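Local coordinates for putative phosphonate binding protein for ABC transporter (PDB 5LQ5) that probably serves a phosphite ABC transporter as its periplasmic solute-binding component, binding inorganic phosphite strongly and methylphosphonate or phosphate only very weakly, at residues Q83-K88 and A249-K254; K88-V93 and Y203-W208. All blocks are in the same frame, centred on the assembly; numbering follows the deposited sequence. Where two conformers were deposited one is given.

Interaction 1 of 2, residues Q83-K88 and A249-K254; sequences QRDIDK and AKRFIK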
loop_
_atom_site.group_PDB
_atom_site.type_symbol
_atom_site.label_atom_id
_atom_site.label_comp_id
_atom_site.label_asym_id
_atom_site.label_seq_id
_atom_site.Cartn_x
_atom_site.Cartn_y
_atom_site.Cartn_z
ATOM N N GLN A 83 10.183 3.863 6.117
ATOM C CA GLN A 83 9.422 4.051 4.892
ATOM C C GLN A 83 10.432 4.144 3.747
ATOM O O GLN A 83 11.634 4.078 3.988
ATOM C CB GLN A 83 8.536 5.313 4.974
ATOM C CG GLN A 83 9.344 6.615 4.969
ATOM C CD GLN A 83 8.556 7.892 5.191
ATOM O OE1 GLN A 83 7.499 8.078 4.630
ATOM N NE2 GLN A 83 9.124 8.822 5.960
ATOM N N ARG A 84 9.938 4.299 2.532
ATOM C CA ARG A 84 10.769 4.662 1.363
ATOM C C ARG A 84 10.726 6.161 1.129
ATOM O O ARG A 84 9.836 6.844 1.605
ATOM C CB ARG A 84 10.327 3.910 0.112
ATOM C CG ARG A 84 10.208 2.404 0.305
ATOM C CD ARG A 84 9.395 1.707 -0.778
ATOM N NE ARG A 84 8.012 2.180 -0.798
ATOM C CZ ARG A 84 7.071 1.731 -1.620
ATOM N NH1 ARG A 84 7.339 0.806 -2.526
ATOM N NH2 ARG A 84 5.843 2.214 -1.531
ATOM N N ASP A 85 11.689 6.684 0.373
ATOM C CA ASP A 85 11.643 8.105 -0.005
ATOM C C ASP A 85 10.330 8.458 -0.682
ATOM O O ASP A 85 9.729 9.472 -0.356
ATOM C CB ASP A 85 12.804 8.497 -0.936
ATOM C CG ASP A 85 14.122 8.581 -0.204
ATOM O OD1 ASP A 85 14.309 9.524 0.604
ATOM O OD2 ASP A 85 14.970 7.693 -0.419
ATOM N N ILE A 86 9.883 7.594 -1.584
ATOM C CA ILE A 86 8.623 7.819 -2.323
ATOM C C ILE A 86 7.361 7.882 -1.445
ATOM O O ILE A 86 6.378 8.561 -1.779
ATOM C CB ILE A 86 8.427 6.819 -3.493
ATOM C CG1 ILE A 86 7.278 7.285 -4.393
ATOM C CG2 ILE A 86 8.214 5.382 -3.035
ATOM C CD1 ILE A 86 7.436 8.709 -4.896
ATOM N N ASP A 87 7.414 7.206 -0.311
ATOM C CA ASP A 87 6.275 7.231 0.618
ATOM C C ASP A 87 5.979 8.567 1.267
ATOM O O ASP A 87 4.881 8.762 1.782
ATOM C CB ASP A 87 6.406 6.122 1.663
ATOM C CG ASP A 87 6.412 4.763 1.040
ATOM O OD1 ASP A 87 5.471 4.478 0.252
ATOM O OD2 ASP A 87 7.332 3.964 1.338
ATOM N N LYS A 88 6.953 9.482 1.263
ATOM C CA LYS A 88 6.716 10.871 1.674
ATOM C C LYS A 88 5.950 11.720 0.645
ATOM O O LYS A 88 5.332 12.707 1.017
ATOM C CB LYS A 88 8.032 11.597 2.049
ATOM C CG LYS A 88 8.534 11.262 3.461
ATOM C CD LYS A 88 9.595 12.253 3.937
ATOM C CE LYS A 88 10.998 11.782 3.675
ATOM N NZ LYS A 88 11.980 12.880 3.890
ATOM N N ALA A 249 12.796 0.896 -4.664
ATOM C CA ALA A 249 13.430 1.905 -3.811
ATOM C C ALA A 249 14.928 1.691 -3.759
ATOM O O ALA A 249 15.389 0.564 -3.860
ATOM C CB ALA A 249 12.869 1.872 -2.411
ATOM N N LYS A 250 15.662 2.787 -3.613
ATOM C CA LYS A 250 17.140 2.755 -3.422
ATOM C C LYS A 250 17.556 2.526 -1.978
ATOM O O LYS A 250 18.688 2.120 -1.694
ATOM C CB LYS A 250 17.781 4.037 -3.985
ATOM C CG LYS A 250 17.402 4.332 -5.440
ATOM C CD LYS A 250 17.905 3.278 -6.422
ATOM C CE LYS A 250 17.026 3.196 -7.661
ATOM N NZ LYS A 250 17.559 2.224 -8.656
ATOM N N ARG A 251 16.623 2.797 -1.068
ATOM C CA ARG A 251 16.860 2.713 0.368
ATOM C C ARG A 251 15.539 2.787 1.140
ATOM O O ARG A 251 14.508 3.208 0.607
ATOM C CB ARG A 251 17.760 3.865 0.833
ATOM C CG ARG A 251 17.202 5.258 0.546
ATOM C CD ARG A 251 18.134 6.347 1.054
ATOM N NE ARG A 251 17.525 7.671 0.943
ATOM C CZ ARG A 251 17.901 8.761 1.605
ATOM N NH1 ARG A 251 18.930 8.738 2.450
ATOM N NH2 ARG A 251 17.225 9.894 1.421
ATOM N N PHE A 252 15.611 2.390 2.396
ATOM C CA PHE A 252 14.615 2.761 3.406
ATOM C C PHE A 252 15.143 3.921 4.240
ATOM O O PHE A 252 16.335 4.046 4.422
ATOM C CB PHE A 252 14.269 1.593 4.324
ATOM C CG PHE A 252 13.466 0.504 3.658
ATOM C CD1 PHE A 252 12.109 0.658 3.430
ATOM C CD2 PHE A 252 14.071 -0.663 3.263
ATOM C CE1 PHE A 252 11.389 -0.359 2.804
ATOM C CE2 PHE A 252 13.369 -1.671 2.654
ATOM C CZ PHE A 252 12.011 -1.540 2.436
ATOM N N ILE A 253 14.229 4.733 4.740
ATOM C CA ILE A 253 14.496 5.925 5.543
ATOM C C ILE A 253 13.584 5.943 6.765
ATOM O O ILE A 253 12.584 5.220 6.830
ATOM C CB ILE A 253 14.273 7.235 4.740
ATOM C CG1 ILE A 253 12.809 7.387 4.321
ATOM C CG2 ILE A 253 15.185 7.271 3.521
ATOM C CD1 ILE A 253 12.489 8.766 3.780
ATOM N N LYS A 254 13.916 6.810 7.703
ATOM C CA LYS A 254 13.155 6.979 8.937
ATOM C C LYS A 254 11.739 7.537 8.653
ATOM O O LYS A 254 11.495 8.260 7.690
ATOM C CB LYS A 254 13.868 7.903 9.939
ATOM C CG LYS A 254 15.170 7.311 10.415
ATOM C CD LYS A 254 15.824 8.174 11.462
ATOM C CE LYS A 254 17.285 7.800 11.582
ATOM N NZ LYS A 254 17.980 8.614 12.612
HETATM O O HOH W 1 13.807 5.292 -1.075
#

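Interaction 2 of 2, residues K88-V93 and Y203-W208; sequences KEFKSV and YVDYHW. With PO3 (phosphite ion), chain B.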
loop_
_atom_site.group_PDB
_atom_site.type_symbol
_atom_site.label_atom_id
_atom_site.label_comp_id
_atom_site.label_asym_id
_atom_site.label_seq_id
_atom_site.Cartn_x
_atom_site.Cartn_y
_atom_site.Cartn_z
ATOM N N LYS A 88 6.953 9.482 1.263
ATOM C CA LYS A 88 6.716 10.871 1.674
ATOM C C LYS A 88 5.950 11.720 0.645
ATOM O O LYS A 88 5.332 12.707 1.017
ATOM C CB LYS A 88 8.032 11.597 2.049
ATOM C CG LYS A 88 8.534 11.262 3.461
ATOM C CD LYS A 88 9.595 12.253 3.937
ATOM C CE LYS A 88 10.998 11.782 3.675
ATOM N NZ LYS A 88 11.980 12.880 3.890
ATOM N N GLU A 89 6.045 11.328 -0.621
ATOM C CA GLU A 89 5.466 12.049 -1.778
ATOM C C GLU A 89 4.783 11.081 -2.770
ATOM O O GLU A 89 5.054 11.083 -3.986
ATOM C CB GLU A 89 6.527 12.914 -2.494
ATOM C CG GLU A 89 7.711 12.138 -3.075
ATOM C CD GLU A 89 9.009 12.373 -2.314
ATOM O OE1 GLU A 89 9.010 12.185 -1.082
ATOM O OE2 GLU A 89 10.025 12.761 -2.936
ATOM N N PHE A 90 3.892 10.260 -2.205
ATOM C CA PHE A 90 3.280 9.148 -2.934
ATOM C C PHE A 90 2.107 9.684 -3.772
ATOM O O PHE A 90 1.470 10.651 -3.404
ATOM C CB PHE A 90 2.818 8.048 -1.970
ATOM C CG PHE A 90 2.829 6.680 -2.576
ATOM C CD1 PHE A 90 4.012 5.988 -2.677
ATOM C CD2 PHE A 90 1.671 6.081 -3.096
ATOM C CE1 PHE A 90 4.092 4.770 -3.293
ATOM C CE2 PHE A 90 1.747 4.827 -3.700
ATOM C CZ PHE A 90 2.966 4.175 -3.811
ATOM N N LYS A 91 1.833 8.995 -4.872
ATOM C CA LYS A 91 0.777 9.360 -5.815
ATOM C C LYS A 91 -0.056 8.163 -6.279
ATOM O O LYS A 91 0.421 7.032 -6.312
ATOM C CB LYS A 91 1.347 10.049 -7.064
ATOM C CG LYS A 91 2.121 11.300 -6.751
ATOM C CD LYS A 91 2.812 11.784 -8.021
ATOM C CE LYS A 91 3.540 13.092 -7.776
ATOM N NZ LYS A 91 4.086 13.598 -9.063
ATOM N N SER A 92 -1.307 8.462 -6.626
ATOM C CA SER A 92 -2.161 7.528 -7.324
ATOM C C SER A 92 -2.249 7.909 -8.793
ATOM O O SER A 92 -1.984 9.053 -9.197
ATOM C CB SER A 92 -3.576 7.531 -6.753
ATOM O OG SER A 92 -3.602 7.236 -5.356
ATOM N N VAL A 93 -2.704 6.940 -9.564
ATOM C CA VAL A 93 -3.165 7.139 -10.930
ATOM C C VAL A 93 -4.602 6.683 -11.086
ATOM O O VAL A 93 -5.073 5.712 -10.452
ATOM C CB VAL A 93 -2.287 6.420 -11.977
ATOM C CG1 VAL A 93 -0.882 7.002 -11.928
ATOM C CG2 VAL A 93 -2.263 4.891 -11.794
ATOM N N TYR A 203 0.844 12.616 -1.332
ATOM C CA TYR A 203 0.382 12.333 0.033
ATOM C C TYR A 203 1.353 11.289 0.638
ATOM O O TYR A 203 2.187 10.740 -0.064
ATOM C CB TYR A 203 -1.106 11.852 0.063
ATOM C CG TYR A 203 -1.356 10.716 -0.875
ATOM C CD1 TYR A 203 -1.068 9.410 -0.471
ATOM C CD2 TYR A 203 -1.805 10.933 -2.189
ATOM C CE1 TYR A 203 -1.242 8.347 -1.333
ATOM C CE2 TYR A 203 -1.994 9.866 -3.060
ATOM C CZ TYR A 203 -1.687 8.572 -2.627
ATOM O OH TYR A 203 -1.833 7.494 -3.475
ATOM N N VAL A 204 1.203 10.995 1.932
ATOM C CA VAL A 204 2.079 10.001 2.603
ATOM C C VAL A 204 1.440 8.610 2.500
ATOM O O VAL A 204 0.228 8.498 2.553
ATOM C CB VAL A 204 2.344 10.345 4.085
ATOM C CG1 VAL A 204 1.119 10.138 4.948
ATOM C CG2 VAL A 204 3.479 9.517 4.619
ATOM N N ASP A 205 2.242 7.551 2.399
ATOM C CA ASP A 205 1.668 6.209 2.259
ATOM C C ASP A 205 2.412 5.135 3.073
ATOM O O ASP A 205 2.222 5.032 4.306
ATOM C CB ASP A 205 1.445 5.858 0.781
ATOM C CG ASP A 205 0.431 4.696 0.585
ATOM O OD1 ASP A 205 0.008 4.059 1.594
ATOM O OD2 ASP A 205 -0.014 4.481 -0.573
ATOM N N TYR A 206 3.164 4.270 2.395
ATOM C CA TYR A 206 3.566 3.020 3.021
ATOM C C TYR A 206 4.607 3.174 4.109
ATOM O O TYR A 206 5.446 4.075 4.065
ATOM C CB TYR A 206 4.104 2.036 1.990
ATOM C CG TYR A 206 3.117 1.527 0.970
ATOM C CD1 TYR A 206 2.597 0.255 1.093
ATOM C CD2 TYR A 206 2.761 2.262 -0.152
ATOM C CE1 TYR A 206 1.723 -0.273 0.168
ATOM C CE2 TYR A 206 1.860 1.757 -1.106
ATOM C CZ TYR A 206 1.372 0.477 -0.961
ATOM O OH TYR A 206 0.492 0.010 -1.944
ATOM N N HIS A 207 4.553 2.268 5.081
ATOM C CA HIS A 207 5.508 2.226 6.179
ATOM C C HIS A 207 5.489 0.934 6.958
ATOM O O HIS A 207 4.460 0.245 7.022
ATOM C CB HIS A 207 5.293 3.409 7.124
ATOM C CG HIS A 207 3.940 3.480 7.768
ATOM N ND1 HIS A 207 2.793 3.826 7.078
ATOM C CD2 HIS A 207 3.565 3.332 9.057
ATOM C CE1 HIS A 207 1.771 3.847 7.920
ATOM N NE2 HIS A 207 2.215 3.558 9.124
ATOM N N TRP A 208 6.653 0.603 7.510
ATOM C CA TRP A 208 6.818 -0.507 8.417
ATOM C C TRP A 208 6.396 -0.122 9.811
ATOM O O TRP A 208 6.804 0.911 10.318
ATOM C CB TRP A 208 8.269 -0.968 8.493
ATOM C CG TRP A 208 8.788 -1.706 7.288
ATOM C CD1 TRP A 208 9.672 -1.249 6.334
ATOM C CD2 TRP A 208 8.506 -3.069 6.950
ATOM N NE1 TRP A 208 9.908 -2.237 5.421
ATOM C CE2 TRP A 208 9.224 -3.365 5.782
ATOM C CE3 TRP A 208 7.695 -4.049 7.512
ATOM C CZ2 TRP A 208 9.159 -4.614 5.175
ATOM C CZ3 TRP A 208 7.645 -5.294 6.923
ATOM C CH2 TRP A 208 8.364 -5.561 5.764
HETATM P P PO3 B . -2.077 1.427 0.086
HETATM O O1 PO3 B . -1.781 2.692 -0.787
HETATM O O2 PO3 B . -2.792 1.736 1.465
HETATM O O3 PO3 B . -2.847 0.349 -0.727
#

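Interaction 1 of 2, residues Q83-K88 and A249-K254
Ile253 and Gln83 form an antiparallel hydrogen-bonded pair: Gln83 N donates to Ile253 O and Ile253 N to Gln83 O, each over 2.8 Å. On the face of the sheet that these two side chains share, Gln83 CG lies 3.6 Å from Ile253 CG1. With CG set between its own backbone N and carbonyl carbon (chi1 69°) and the chain extended beyond, Gln83 carries its amide past the pair to the next residue, where NE2 donates to Lys254 O at 3.0 Å. The bond is nearly straight (167° at the hydrogen) and lies close to the amide plane, although the donor is tilted from the plane of the carbonyl. Gln83 OE1 is taken by Gln259, so both ends of this buried amide are held. The pairing joins 252-253, an outermost strand, to the end of strand 79-84 in the mixed sheet of one lobe of this periplasmic binding protein, and the chain then turns through Asp85-Lys88. The two branches of Ile253 part: CD1 reaches the turn, a tight 3.4 Å from Lys88 CE, while CG2 sits 3.5 Å above the guanidinium plane of Arg251, displaced toward the rim. That guanidinium grips Asp85 side-on, each carboxylate oxygen offering its syn lone pair: Arg251 NE to Asp85 OD2 at 2.9 Å and Arg251 NH2 to Asp85 OD1 at 3.1 Å. The two planes are only 22° apart, so the salt bridge is nearly flat, its NH2 arm the more tilted. A water receives the Asp85 N-H and donates to both Asp85 OD2 and Arg251 O, tying carboxylate and backbone together. Beyond the pair, the Arg84 methylenes rest on Ala249 CB and meet the Phe252 ring obliquely, while Arg84 NH1 bonds Phe247 O.

Interaction 2 of 2, residues K88-V93 and Y203-W208
The Phe90 ring receives Tyr206 on one face and the Tyr203 hydroxyl at its edge. Phe90 and Tyr206 make an edge-to-face pair, centroids 5.5 Å apart and planes at 66°, the Tyr206 edge directed at the Phe90 face. One face of Tyr203 is covered by Phe90 O, 3.4 Å above the ring plane and over its centre; chi1 of 52° folds this ring back although its CB points away. At its edge, Tyr203 OH donates to Ser92 OG at 2.6 Å, and that oxygen also bonds Ser128 O. Reciprocal backbone bonds, Phe90 N to Tyr203 O at 2.8 Å and Tyr203 N to Phe90 O at 2.9 Å, form a single antiparallel bridge where the links from strand 79-84 to 92-97 and from 194-199 to 207-210 cross between the two sheets, consistent with the hinge of a type II periplasmic binding protein. A phenylalanine in place of Tyr203 would probably leave Ser92 OG without its hydroxyl donor and the ring freer to shift. Asp205 and Tyr206 line the phosphite pocket; Asp205 OD2 is 3.4 Å from Phe90 CD2 and 2.5 Å from phosphite O1. Gly65 N holds Asp205 OD1, and Asp13 and Asn176 hold Tyr206 OH.

The two contacts share Lys88 and lie about 10 Å apart between centres. Interaction 1 is partly buried: it adds an outermost strand to the sheet of one lobe, and its chemistry runs from backbone pairing to an exposed arginine's salt bridge and a bridging water. Interaction 2 is buried and mainly aromatic, with a single backbone bridge, and lies between the lobes beside the phosphite. Both reach the same sheet, since strands 79-84 and 207-210 are neighbours in it. Asp87 couples them, its O 3.0 Å from Asp205 N in a probable hydrogen bond, while its carboxylate holds Arg84, whose NH2 packs on Tyr206 CD2. Arg84 and Asp87 are thus placed as a probable second shell behind Asp205 and Tyr206.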